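Local coordinates for De novo designed switch protein caging a hemagglutinin binder (sCageHA267_1S) (Synthetic construct, PDB 7CBC) that cages a hemagglutinin-binding segment within a designed helical switch, probably so that a trigger can expose the binder in a biosensor, at residues A25-M30 against D265-G270; L38-L43 against L132-V137; L43-T48 against D246-A251; D76-E81 against L114-A119. One frame throughout, in Å; residues are numbered along the deposited sequence.

Interactions 1 and 3 join the same two elements, helix 3-46 and helix 245-268, at places whose centres lie about 28 Å apart. Interaction 3 is a surface contact, where a glutamate and an arginine border a thin apolar patch; interaction 1 is partly buried, with a buried leucine and a glutamate at the solvent edge. Interactions 2 and 4 are buried and wholly aliphatic. Both use helix 99-142, which runs parallel to helix 3-46 in interaction 2 and antiparallel to helix 50-93 in interaction 4. Interactions 2 and 3 adjoin, with Val137 packing on Ala44 and Tyr42 on Arg249, and interactions 1 and 4 touch through Leu26 and Ala119.

Interaction 1: A25-M30 against D265-G270; sequences ALLEAM and DAERGG
Leu27 spreads its two methyl groups over Ala266 and the side-chain stem of Glu267. Its CD1 lies 3.8 Å from Ala266 CB, while CD2 comes to 3.6 Å from CG of Glu267. The same CD2 also sits 4.1 Å from Ala266 CB, which therefore meets both arms of the leucine fork. Leu27 holds CG anti to its own backbone nitrogen (chi1 -176°), which carries the branch point toward helix 245-268, so that both methyls reach it and CD2 goes on to Glu267. The side chains of Leu27 and Glu267 cross at about a right angle, and it is the aliphatic CG of the glutamate that receives the methyl. Glu267 then runs on extended, taking its carboxylate to the exposed border of the contact. Alanine suits the position opposite the leucine, since its single methyl fills little room and the two backbones can approach to 7.9 Å between Leu27 CA and Ala266 CA.

Helices 3-46 and 245-268 run antiparallel here. Leu27 and Met30, one turn further on, also face helix 195-239, where Leu27 packs on Leu221 and Met30 on Leu225 and Leu228. Further on come two glycines, Gly269 and Gly270, in a loop; Gly270 has a positive phi (55°), which favours that residue type, and its N is hydrogen-bonded to Glu220. From here the chain leads to the compact C-terminal helices, probably the caged binder.

No hydrogen bond or ion pair spans the two segments, so their association rests on van der Waals contact and the removal of apolar surface from water, with little directional preference.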
loop_
_atom_site.group_PDB
_atom_site.type_symbol
_atom_site.label_atom_id
_atom_site.label_comp_id
_atom_site.label_asym_id
_atom_site.label_seq_id
_atom_site.Cartn_x
_atom_site.Cartn_y
_atom_site.Cartn_z
ATOM N N ALA A 25 2.812 -6.447 -2.840
ATOM C CA ALA A 25 4.153 -6.817 -2.392
ATOM C C ALA A 25 4.441 -6.325 -0.971
ATOM O O ALA A 25 5.020 -7.053 -0.158
ATOM C CB ALA A 25 5.188 -6.257 -3.362
ATOM N N LEU A 26 4.086 -5.070 -0.675
ATOM C CA LEU A 26 4.280 -4.523 0.662
ATOM C C LEU A 26 3.457 -5.280 1.692
ATOM O O LEU A 26 3.917 -5.513 2.817
ATOM C CB LEU A 26 3.920 -3.046 0.679
ATOM C CG LEU A 26 4.914 -2.189 -0.105
ATOM C CD1 LEU A 26 4.515 -0.720 -0.053
ATOM C CD2 LEU A 26 6.307 -2.389 0.452
ATOM N N LEU A 27 2.237 -5.674 1.325
ATOM C CA LEU A 27 1.442 -6.537 2.187
ATOM C C LEU A 27 2.139 -7.873 2.427
ATOM O O LEU A 27 2.209 -8.351 3.564
ATOM C CB LEU A 27 0.067 -6.759 1.567
ATOM C CG LEU A 27 -0.863 -7.564 2.460
ATOM C CD1 LEU A 27 -1.243 -6.708 3.653
ATOM C CD2 LEU A 27 -2.092 -8.000 1.690
ATOM N N GLU A 28 2.644 -8.498 1.360
ATOM C CA GLU A 28 3.367 -9.755 1.497
ATOM C C GLU A 28 4.535 -9.604 2.468
ATOM O O GLU A 28 4.677 -10.388 3.409
ATOM C CB GLU A 28 3.861 -10.229 0.132
ATOM C CG GLU A 28 4.312 -11.692 0.085
ATOM C CD GLU A 28 5.767 -11.906 0.533
ATOM O OE1 GLU A 28 6.571 -10.944 0.482
ATOM O OE2 GLU A 28 6.104 -13.046 0.941
ATOM N N ALA A 29 5.377 -8.589 2.251
ATOM C CA ALA A 29 6.530 -8.368 3.108
ATOM C C ALA A 29 6.120 -8.133 4.548
ATOM O O ALA A 29 6.835 -8.539 5.470
ATOM C CB ALA A 29 7.339 -7.180 2.597
HETATM N N MSE A 30 4.987 -7.471 4.762
HETATM C CA MSE A 30 4.475 -7.236 6.103
HETATM C C MSE A 30 3.983 -8.551 6.699
HETATM O O MSE A 30 4.121 -8.791 7.899
HETATM C CB MSE A 30 3.350 -6.180 6.078
HETATM C CG MSE A 30 2.768 -5.859 7.461
HETATM SE SE MSE A 30 1.042 -4.933 7.354
HETATM C CE MSE A 30 -0.098 -6.471 6.969
ATOM N N ASP A 265 -8.028 -9.772 5.661
ATOM C CA ASP A 265 -8.898 -8.610 5.497
ATOM C C ASP A 265 -8.320 -7.612 4.499
ATOM O O ASP A 265 -9.075 -6.976 3.751
ATOM C CB ASP A 265 -9.134 -7.930 6.838
ATOM C CG ASP A 265 -10.098 -8.700 7.728
ATOM O OD1 ASP A 265 -10.498 -9.840 7.379
ATOM O OD2 ASP A 265 -10.465 -8.139 8.781
ATOM N N ALA A 266 -6.992 -7.487 4.448
ATOM C CA ALA A 266 -6.368 -6.562 3.514
ATOM C C ALA A 266 -6.278 -7.146 2.100
ATOM O O ALA A 266 -6.456 -6.413 1.121
ATOM C CB ALA A 266 -4.986 -6.161 4.021
ATOM N N GLU A 267 -6.011 -8.455 1.980
ATOM C CA GLU A 267 -5.945 -9.109 0.673
ATOM C C GLU A 267 -7.261 -8.969 -0.080
ATOM O O GLU A 267 -7.276 -8.829 -1.307
ATOM C CB GLU A 267 -5.593 -10.596 0.841
ATOM C CG GLU A 267 -4.092 -10.924 0.899
ATOM C CD GLU A 267 -3.799 -12.304 1.501
ATOM O OE1 GLU A 267 -2.632 -12.769 1.419
ATOM O OE2 GLU A 267 -4.733 -12.919 2.068
ATOM N N ARG A 268 -8.380 -8.979 0.646
ATOM C CA ARG A 268 -9.684 -8.994 -0.006
ATOM C C ARG A 268 -10.034 -7.647 -0.639
ATOM O O ARG A 268 -10.807 -7.605 -1.605
ATOM C CB ARG A 268 -10.750 -9.425 0.996
ATOM C CG ARG A 268 -10.743 -10.919 1.282
ATOM C CD ARG A 268 -12.064 -11.379 1.871
ATOM N NE ARG A 268 -12.182 -10.991 3.270
ATOM C CZ ARG A 268 -12.823 -9.908 3.699
ATOM N NH1 ARG A 268 -13.415 -9.106 2.825
ATOM N NH2 ARG A 268 -12.874 -9.635 5.003
ATOM N N GLY A 269 -9.485 -6.547 -0.128
ATOM C CA GLY A 269 -9.663 -5.255 -0.766
ATOM C C GLY A 269 -8.604 -5.045 -1.829
ATOM O O GLY A 269 -8.587 -5.756 -2.836
ATOM N N GLY A 270 -7.730 -4.063 -1.620
ATOM C CA GLY A 270 -6.471 -3.929 -2.333
ATOM C C GLY A 270 -6.463 -3.895 -3.854
ATOM O O GLY A 270 -5.442 -4.224 -4.465
#

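Interaction 2: L38-L43 against L132-V137; sequences LELVYL and LNIRAV
The backbone bond from Ala136 N to Leu132 O, 2.9 Å, keeps regular the helical turn that presents Ile134, and Val137 just beyond it, to Leu40 and Val41. Everything that crosses between the segments is aliphatic. Val137 CG1 lies 3.9 Å from CG of Leu40, with both leucine methyls close around it, CD2 at 4.1 Å from that same CG1. The two side chains slide past each other in opposite directions, so they meet alongside and each fills the space next to the other. Val137 has CG1 anti to its backbone nitrogen (chi1 162°), which leaves CG2 for Val41, whose own CG2 is 4.1 Å away. Leu40 CD2 finally reaches Ile134 CG2 at 4.3 Å, one turn earlier on the partner. Were Leu40 cut back to an alanine, Val137 CG1 and Ile134 CG2 would probably lose the leucine methyls packed on them, and a gap would be likely to open between the helices.

Branched and long aliphatics suit this wholly buried place. Helix 50-93 covers one flank, with Val60 on Leu40, and helix 195-239 another, with Leu235 and Leu236 on Val41. Nearby, Asn133 is a buried polar residue whose ND2 is hydrogen-bonded to Gln229. The local axes are 10.6 Å apart and only 2° from parallel, the nearly parallel side-by-side packing of a long-helix bundle, here the designed six-helix bundle of this switch.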
loop_
_atom_site.group_PDB
_atom_site.type_symbol
_atom_site.label_atom_id
_atom_site.label_comp_id
_atom_site.label_asym_id
_atom_site.label_seq_id
_atom_site.Cartn_x
_atom_site.Cartn_y
_atom_site.Cartn_z
ATOM N N LEU A 38 6.186 -13.349 15.274
ATOM C CA LEU A 38 5.495 -14.359 16.066
ATOM C C LEU A 38 6.434 -15.501 16.417
ATOM O O LEU A 38 6.466 -15.958 17.567
ATOM C CB LEU A 38 4.267 -14.872 15.322
ATOM C CG LEU A 38 3.169 -13.814 15.173
ATOM C CD1 LEU A 38 1.898 -14.452 14.653
ATOM C CD2 LEU A 38 2.917 -13.089 16.498
ATOM N N GLU A 39 7.221 -15.957 15.442
ATOM C CA GLU A 39 8.195 -17.010 15.690
ATOM C C GLU A 39 9.209 -16.595 16.747
ATOM O O GLU A 39 9.594 -17.404 17.599
ATOM C CB GLU A 39 8.905 -17.375 14.392
ATOM C CG GLU A 39 8.026 -18.099 13.400
ATOM C CD GLU A 39 8.261 -19.589 13.435
ATOM O OE1 GLU A 39 9.398 -19.998 13.767
ATOM O OE2 GLU A 39 7.314 -20.350 13.137
ATOM N N LEU A 40 9.661 -15.343 16.703
ATOM C CA LEU A 40 10.639 -14.885 17.681
ATOM C C LEU A 40 10.045 -14.851 19.085
ATOM O O LEU A 40 10.700 -15.250 20.062
ATOM C CB LEU A 40 11.162 -13.511 17.278
ATOM C CG LEU A 40 12.113 -12.896 18.300
ATOM C CD1 LEU A 40 13.288 -13.844 18.583
ATOM C CD2 LEU A 40 12.590 -11.516 17.852
ATOM N N VAL A 41 8.806 -14.370 19.212
ATOM C CA VAL A 41 8.148 -14.396 20.513
ATOM C C VAL A 41 8.057 -15.823 21.028
ATOM O O VAL A 41 8.313 -16.093 22.209
ATOM C CB VAL A 41 6.758 -13.747 20.424
ATOM C CG1 VAL A 41 6.003 -13.975 21.714
ATOM C CG2 VAL A 41 6.899 -12.278 20.148
ATOM N N TYR A 42 7.709 -16.764 20.144
ATOM C CA TYR A 42 7.512 -18.144 20.565
ATOM C C TYR A 42 8.804 -18.745 21.103
ATOM O O TYR A 42 8.787 -19.508 22.077
ATOM C CB TYR A 42 6.962 -18.973 19.403
ATOM C CG TYR A 42 6.505 -20.363 19.804
ATOM C CD1 TYR A 42 5.155 -20.651 19.988
ATOM C CD2 TYR A 42 7.420 -21.388 20.000
ATOM C CE1 TYR A 42 4.733 -21.924 20.362
ATOM C CE2 TYR A 42 7.009 -22.648 20.381
ATOM C CZ TYR A 42 5.669 -22.922 20.549
ATOM O OH TYR A 42 5.276 -24.194 20.920
ATOM N N LEU A 43 9.938 -18.404 20.490
ATOM C CA LEU A 43 11.208 -18.943 20.950
ATOM C C LEU A 43 11.686 -18.266 22.223
ATOM O O LEU A 43 12.358 -18.903 23.042
ATOM C CB LEU A 43 12.261 -18.816 19.852
ATOM C CG LEU A 43 12.794 -20.178 19.389
ATOM C CD1 LEU A 43 13.977 -19.992 18.460
ATOM C CD2 LEU A 43 13.165 -21.080 20.581
ATOM N N LEU A 132 11.796 -2.111 16.597
ATOM C CA LEU A 132 11.207 -1.979 17.920
ATOM C C LEU A 132 10.776 -3.328 18.466
ATOM O O LEU A 132 11.015 -3.634 19.640
ATOM C CB LEU A 132 10.010 -1.032 17.869
ATOM C CG LEU A 132 9.253 -0.931 19.188
ATOM C CD1 LEU A 132 9.951 0.070 20.076
ATOM C CD2 LEU A 132 7.821 -0.514 18.946
ATOM N N ASN A 133 10.140 -4.154 17.634
ATOM C CA ASN A 133 9.628 -5.420 18.145
ATOM C C ASN A 133 10.755 -6.392 18.475
ATOM O O ASN A 133 10.618 -7.210 19.394
ATOM C CB ASN A 133 8.656 -6.031 17.143
ATOM C CG ASN A 133 7.349 -5.265 17.070
ATOM O OD1 ASN A 133 6.922 -4.659 18.052
ATOM N ND2 ASN A 133 6.724 -5.258 15.892
ATOM N N ILE A 134 11.873 -6.317 17.753
ATOM C CA ILE A 134 13.003 -7.181 18.069
ATOM C C ILE A 134 13.674 -6.723 19.358
ATOM O O ILE A 134 13.989 -7.532 20.241
ATOM C CB ILE A 134 13.996 -7.196 16.900
ATOM C CG1 ILE A 134 13.282 -7.612 15.621
ATOM C CG2 ILE A 134 15.143 -8.136 17.209
ATOM C CD1 ILE A 134 14.167 -7.583 14.398
ATOM N N ARG A 135 13.923 -5.417 19.469
ATOM C CA ARG A 135 14.553 -4.867 20.659
ATOM C C ARG A 135 13.721 -5.170 21.896
ATOM O O ARG A 135 14.268 -5.471 22.967
ATOM C CB ARG A 135 14.746 -3.358 20.482
ATOM C CG ARG A 135 15.764 -2.743 21.428
ATOM C CD ARG A 135 15.762 -1.214 21.383
ATOM N NE ARG A 135 15.600 -0.658 20.038
ATOM C CZ ARG A 135 14.680 0.255 19.715
ATOM N NH1 ARG A 135 13.840 0.708 20.641
ATOM N NH2 ARG A 135 14.594 0.714 18.468
ATOM N N ALA A 136 12.393 -5.112 21.756
ATOM C CA ALA A 136 11.502 -5.408 22.871
ATOM C C ALA A 136 11.688 -6.838 23.363
ATOM O O ALA A 136 11.810 -7.077 24.571
ATOM C CB ALA A 136 10.048 -5.161 22.463
ATOM N N VAL A 137 11.697 -7.807 22.445
ATOM C CA VAL A 137 11.920 -9.197 22.837
ATOM C C VAL A 137 13.295 -9.350 23.479
ATOM O O VAL A 137 13.442 -9.954 24.554
ATOM C CB VAL A 137 11.758 -10.128 21.621
ATOM C CG1 VAL A 137 12.409 -11.477 21.898
ATOM C CG2 VAL A 137 10.291 -10.296 21.273
#

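Interaction 3: L43-T48 against D246-A251; sequences LAVELT and DEARKA
Glu46 and Arg249 meet through an unlike pair of atoms: CG of the glutamate lies 3.6 Å from NH1 of the arginine, approaching the guanidinium obliquely. The two side chains cross at about a right angle, and the carboxylate and guanidinium planes stand 55° apart. Glu46 OE2 remains 4.5 Å from NH1, near enough for attraction between charges but beyond a salt bridge. Deeper in, Val45 CG1 touches Ala248 CB at 4.3 Å, a light apolar contact that the loop residue Leu242 extends by packing on both of them.

The next shell sets the arginine. With CG anti to the carbonyl carbon (chi1 -57°) and the chain extended to NE, Arg249 brings its guanidinium toward helix 3-46. Asp246, one turn earlier, pairs with it by charge alone: OD2 is 3.3 Å from NE but well out of the guanidinium plane. Tyr42 packs against Arg249 CB.

A long arginine suits this edge because it can reach across to lay its guanidinium beside the glutamate's CG while its CB meets Tyr42. With the acids near but no directed bond across the segments, electrostatic attraction here is probably weak and screened by solvent.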
loop_
_atom_site.group_PDB
_atom_site.type_symbol
_atom_site.label_atom_id
_atom_site.label_comp_id
_atom_site.label_asym_id
_atom_site.label_seq_id
_atom_site.Cartn_x
_atom_site.Cartn_y
_atom_site.Cartn_z
ATOM N N LEU A 43 9.938 -18.404 20.490
ATOM C CA LEU A 43 11.208 -18.943 20.950
ATOM C C LEU A 43 11.686 -18.266 22.223
ATOM O O LEU A 43 12.358 -18.903 23.042
ATOM C CB LEU A 43 12.261 -18.816 19.852
ATOM C CG LEU A 43 12.794 -20.178 19.389
ATOM C CD1 LEU A 43 13.977 -19.992 18.460
ATOM C CD2 LEU A 43 13.165 -21.080 20.581
ATOM N N ALA A 44 11.351 -16.989 22.409
ATOM C CA ALA A 44 11.704 -16.286 23.636
ATOM C C ALA A 44 11.001 -16.860 24.858
ATOM O O ALA A 44 11.465 -16.642 25.979
ATOM C CB ALA A 44 11.371 -14.800 23.502
ATOM N N VAL A 45 9.879 -17.559 24.664
ATOM C CA VAL A 45 9.224 -18.260 25.765
ATOM C C VAL A 45 10.073 -19.442 26.221
ATOM O O VAL A 45 10.178 -19.727 27.420
ATOM C CB VAL A 45 7.810 -18.699 25.336
ATOM C CG1 VAL A 45 7.204 -19.648 26.343
ATOM C CG2 VAL A 45 6.909 -17.488 25.138
ATOM N N GLU A 46 10.723 -20.122 25.271
ATOM C CA GLU A 46 11.508 -21.318 25.563
ATOM C C GLU A 46 12.922 -20.985 26.046
ATOM O O GLU A 46 13.306 -21.323 27.173
ATOM C CB GLU A 46 11.577 -22.190 24.310
ATOM C CG GLU A 46 10.619 -23.357 24.308
ATOM C CD GLU A 46 11.115 -24.476 23.428
ATOM O OE1 GLU A 46 11.682 -25.453 23.975
ATOM O OE2 GLU A 46 10.962 -24.363 22.189
ATOM N N LEU A 47 13.701 -20.310 25.202
ATOM C CA LEU A 47 15.148 -20.224 25.384
ATOM C C LEU A 47 15.536 -19.382 26.600
ATOM O O LEU A 47 14.931 -18.349 26.888
ATOM C CB LEU A 47 15.807 -19.649 24.120
ATOM N N THR A 48 16.566 -19.844 27.311
ATOM C CA THR A 48 17.218 -19.126 28.396
ATOM C C THR A 48 18.728 -19.007 28.198
ATOM O O THR A 48 19.333 -18.082 28.743
ATOM C CB THR A 48 16.954 -19.825 29.739
ATOM O OG1 THR A 48 17.419 -18.988 30.801
ATOM C CG2 THR A 48 17.655 -21.161 29.796
ATOM N N ASP A 246 2.876 -23.431 28.385
ATOM C CA ASP A 246 1.992 -24.132 27.456
ATOM C C ASP A 246 0.782 -23.279 27.112
ATOM O O ASP A 246 0.233 -23.386 26.007
ATOM C CB ASP A 246 1.542 -25.482 28.028
ATOM C CG ASP A 246 2.677 -26.487 28.126
ATOM O OD1 ASP A 246 2.735 -27.229 29.131
ATOM O OD2 ASP A 246 3.510 -26.541 27.191
ATOM N N GLU A 247 0.363 -22.424 28.043
ATOM C CA GLU A 247 -0.680 -21.452 27.764
ATOM C C GLU A 247 -0.129 -20.250 27.005
ATOM O O GLU A 247 -0.840 -19.668 26.179
ATOM C CB GLU A 247 -1.341 -21.014 29.073
ATOM C CG GLU A 247 -2.761 -20.504 28.922
ATOM C CD GLU A 247 -3.756 -21.611 28.600
ATOM O OE1 GLU A 247 -4.652 -21.385 27.758
ATOM O OE2 GLU A 247 -3.647 -22.706 29.191
ATOM N N ALA A 248 1.129 -19.874 27.256
ATOM C CA ALA A 248 1.751 -18.825 26.454
ATOM C C ALA A 248 1.856 -19.245 24.992
ATOM O O ALA A 248 1.649 -18.428 24.089
ATOM C CB ALA A 248 3.130 -18.473 27.009
ATOM N N ARG A 249 2.162 -20.522 24.738
ATOM C CA ARG A 249 2.293 -20.990 23.361
ATOM C C ARG A 249 0.962 -20.943 22.618
ATOM O O ARG A 249 0.947 -20.748 21.398
ATOM C CB ARG A 249 2.863 -22.408 23.332
ATOM C CG ARG A 249 4.202 -22.561 24.037
ATOM C CD ARG A 249 4.380 -23.992 24.561
ATOM N NE ARG A 249 5.213 -24.058 25.760
ATOM C CZ ARG A 249 6.531 -24.226 25.746
ATOM N NH1 ARG A 249 7.170 -24.338 24.587
ATOM N NH2 ARG A 249 7.210 -24.281 26.888
ATOM N N LYS A 250 -0.158 -21.111 23.322
ATOM C CA LYS A 250 -1.455 -21.064 22.662
ATOM C C LYS A 250 -2.001 -19.646 22.505
ATOM O O LYS A 250 -2.824 -19.414 21.611
ATOM C CB LYS A 250 -2.467 -21.938 23.412
ATOM C CG LYS A 250 -3.011 -23.082 22.562
ATOM C CD LYS A 250 -4.149 -23.824 23.247
ATOM C CE LYS A 250 -4.811 -24.814 22.293
ATOM N NZ LYS A 250 -3.836 -25.781 21.700
ATOM N N ALA A 251 -1.574 -18.698 23.346
ATOM C CA ALA A 251 -1.850 -17.293 23.056
ATOM C C ALA A 251 -1.126 -16.843 21.794
ATOM O O ALA A 251 -1.592 -15.934 21.095
ATOM C CB ALA A 251 -1.445 -16.413 24.240
#

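Interaction 4: D76-E81 against L114-A119; sequences DDAAKE and LNLRAA
Ala79 and Leu116 bring their CA atoms to within 7.0 Å, where two helical segments pass each other in opposite directions. Each is held by its own regular backbone bonds, such as Lys80 N to Asp76 O on one side and Ala119 N to Asn115 O on the other. The close spacing is possible because the first helix offers only alanines, while the second supplies one leucine that fills the gap. Leu116 CD1 rests 3.6 Å from CA of Ala79, so the methyl presses on the backbone itself, and lies 3.8 Å from Ala79 CB. Its sister methyl CD2 turns to Ala78, reaching CB at 4.4 Å. This fork straddles two successive alanines because Leu116 CG stands anti to its carbonyl carbon, beside the backbone nitrogen (chi1 -68°).

Helices 50-93 and 99-142 follow each other in sequence, and the contact lies within the antiparallel helical hairpin they form in the six-helix bundle. Helix 3-46 adds Leu18 and Leu22 against Ala78, so that small residue faces two neighbouring helices at once. Beside Leu116, Asn115 turns to the interior and is hydrogen-bonded through OD1 to Gln211 of helix 195-239. Directed away from helix 99-142, Lys80 and Asp76 form a long ion pair, 3.9 Å from NZ of the lysine to OD2 of the aspartate.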
loop_
_atom_site.group_PDB
_atom_site.type_symbol
_atom_site.label_atom_id
_atom_site.label_comp_id
_atom_site.label_asym_id
_atom_site.label_seq_id
_atom_site.Cartn_x
_atom_site.Cartn_y
_atom_site.Cartn_z
ATOM N N ASP A 76 11.547 0.836 -5.569
ATOM C CA ASP A 76 12.423 1.442 -6.564
ATOM C C ASP A 76 12.193 0.839 -7.935
ATOM O O ASP A 76 12.323 1.533 -8.946
ATOM C CB ASP A 76 13.883 1.265 -6.139
ATOM C CG ASP A 76 14.865 1.687 -7.221
ATOM O OD1 ASP A 76 15.065 2.915 -7.393
ATOM O OD2 ASP A 76 15.436 0.787 -7.893
ATOM N N ASP A 77 11.861 -0.451 -7.990
ATOM C CA ASP A 77 11.458 -1.044 -9.253
ATOM C C ASP A 77 10.173 -0.408 -9.768
ATOM O O ASP A 77 10.022 -0.188 -10.972
ATOM C CB ASP A 77 11.285 -2.549 -9.089
ATOM C CG ASP A 77 12.592 -3.297 -9.181
ATOM O OD1 ASP A 77 13.654 -2.637 -9.232
ATOM O OD2 ASP A 77 12.554 -4.546 -9.191
ATOM N N ALA A 78 9.234 -0.112 -8.863
ATOM C CA ALA A 78 7.995 0.554 -9.237
ATOM C C ALA A 78 8.235 1.993 -9.670
ATOM O O ALA A 78 7.533 2.494 -10.558
ATOM C CB ALA A 78 7.005 0.511 -8.068
ATOM N N ALA A 79 9.205 2.679 -9.055
ATOM C CA ALA A 79 9.556 4.017 -9.526
ATOM C C ALA A 79 10.076 3.992 -10.964
ATOM O O ALA A 79 9.681 4.829 -11.788
ATOM C CB ALA A 79 10.583 4.650 -8.597
ATOM N N LYS A 80 10.956 3.037 -11.290
ATOM C CA LYS A 80 11.527 2.992 -12.637
ATOM C C LYS A 80 10.462 2.677 -13.677
ATOM O O LYS A 80 10.460 3.256 -14.774
ATOM C CB LYS A 80 12.652 1.957 -12.703
ATOM C CG LYS A 80 13.916 2.319 -11.916
ATOM C CD LYS A 80 14.675 1.060 -11.480
ATOM C CE LYS A 80 16.147 1.136 -11.849
ATOM N NZ LYS A 80 16.768 2.345 -11.249
ATOM N N GLU A 81 9.553 1.754 -13.358
ATOM C CA GLU A 81 8.467 1.458 -14.282
ATOM C C GLU A 81 7.460 2.596 -14.338
ATOM O O GLU A 81 6.830 2.808 -15.383
ATOM C CB GLU A 81 7.779 0.149 -13.899
ATOM C CG GLU A 81 6.697 -0.261 -14.887
ATOM C CD GLU A 81 6.068 -1.585 -14.551
ATOM O OE1 GLU A 81 6.317 -2.096 -13.446
ATOM O OE2 GLU A 81 5.327 -2.121 -15.396
ATOM N N LEU A 114 3.804 11.338 -5.530
ATOM C CA LEU A 114 3.261 11.304 -4.170
ATOM C C LEU A 114 3.007 9.874 -3.718
ATOM O O LEU A 114 3.353 9.491 -2.590
ATOM C CB LEU A 114 1.957 12.095 -4.092
ATOM C CG LEU A 114 1.955 13.609 -4.240
ATOM C CD1 LEU A 114 0.526 14.095 -4.053
ATOM C CD2 LEU A 114 2.894 14.247 -3.226
ATOM N N ASN A 115 2.376 9.074 -4.583
ATOM C CA ASN A 115 2.058 7.701 -4.210
ATOM C C ASN A 115 3.315 6.923 -3.841
ATOM O O ASN A 115 3.317 6.166 -2.868
ATOM C CB ASN A 115 1.298 7.019 -5.349
ATOM C CG ASN A 115 -0.055 7.654 -5.593
ATOM O OD1 ASN A 115 -0.691 8.163 -4.670
ATOM N ND2 ASN A 115 -0.495 7.641 -6.838
ATOM N N LEU A 116 4.406 7.127 -4.583
ATOM C CA LEU A 116 5.651 6.417 -4.294
ATOM C C LEU A 116 6.261 6.871 -2.973
ATOM O O LEU A 116 6.637 6.042 -2.138
ATOM C CB LEU A 116 6.632 6.615 -5.451
ATOM C CG LEU A 116 6.142 5.916 -6.715
ATOM C CD1 LEU A 116 7.110 6.093 -7.875
ATOM C CD2 LEU A 116 5.927 4.452 -6.420
ATOM N N ARG A 117 6.345 8.186 -2.747
ATOM C CA ARG A 117 6.838 8.677 -1.462
ATOM C C ARG A 117 5.989 8.180 -0.298
ATOM O O ARG A 117 6.517 7.911 0.791
ATOM C CB ARG A 117 6.901 10.206 -1.477
ATOM C CG ARG A 117 7.971 10.714 -2.424
ATOM C CD ARG A 117 7.795 12.175 -2.824
ATOM N NE ARG A 117 8.971 12.639 -3.557
ATOM C CZ ARG A 117 10.074 13.082 -2.960
ATOM N NH1 ARG A 117 10.129 13.124 -1.632
ATOM N NH2 ARG A 117 11.119 13.472 -3.681
ATOM N N ALA A 118 4.679 8.043 -0.508
ATOM C CA ALA A 118 3.813 7.505 0.535
ATOM C C ALA A 118 4.078 6.019 0.754
ATOM O O ALA A 118 4.081 5.546 1.895
ATOM C CB ALA A 118 2.346 7.761 0.176
ATOM N N ALA A 119 4.321 5.269 -0.325
ATOM C CA ALA A 119 4.701 3.864 -0.177
ATOM C C ALA A 119 6.005 3.714 0.605
ATOM O O ALA A 119 6.134 2.809 1.442
ATOM C CB ALA A 119 4.819 3.221 -1.558
#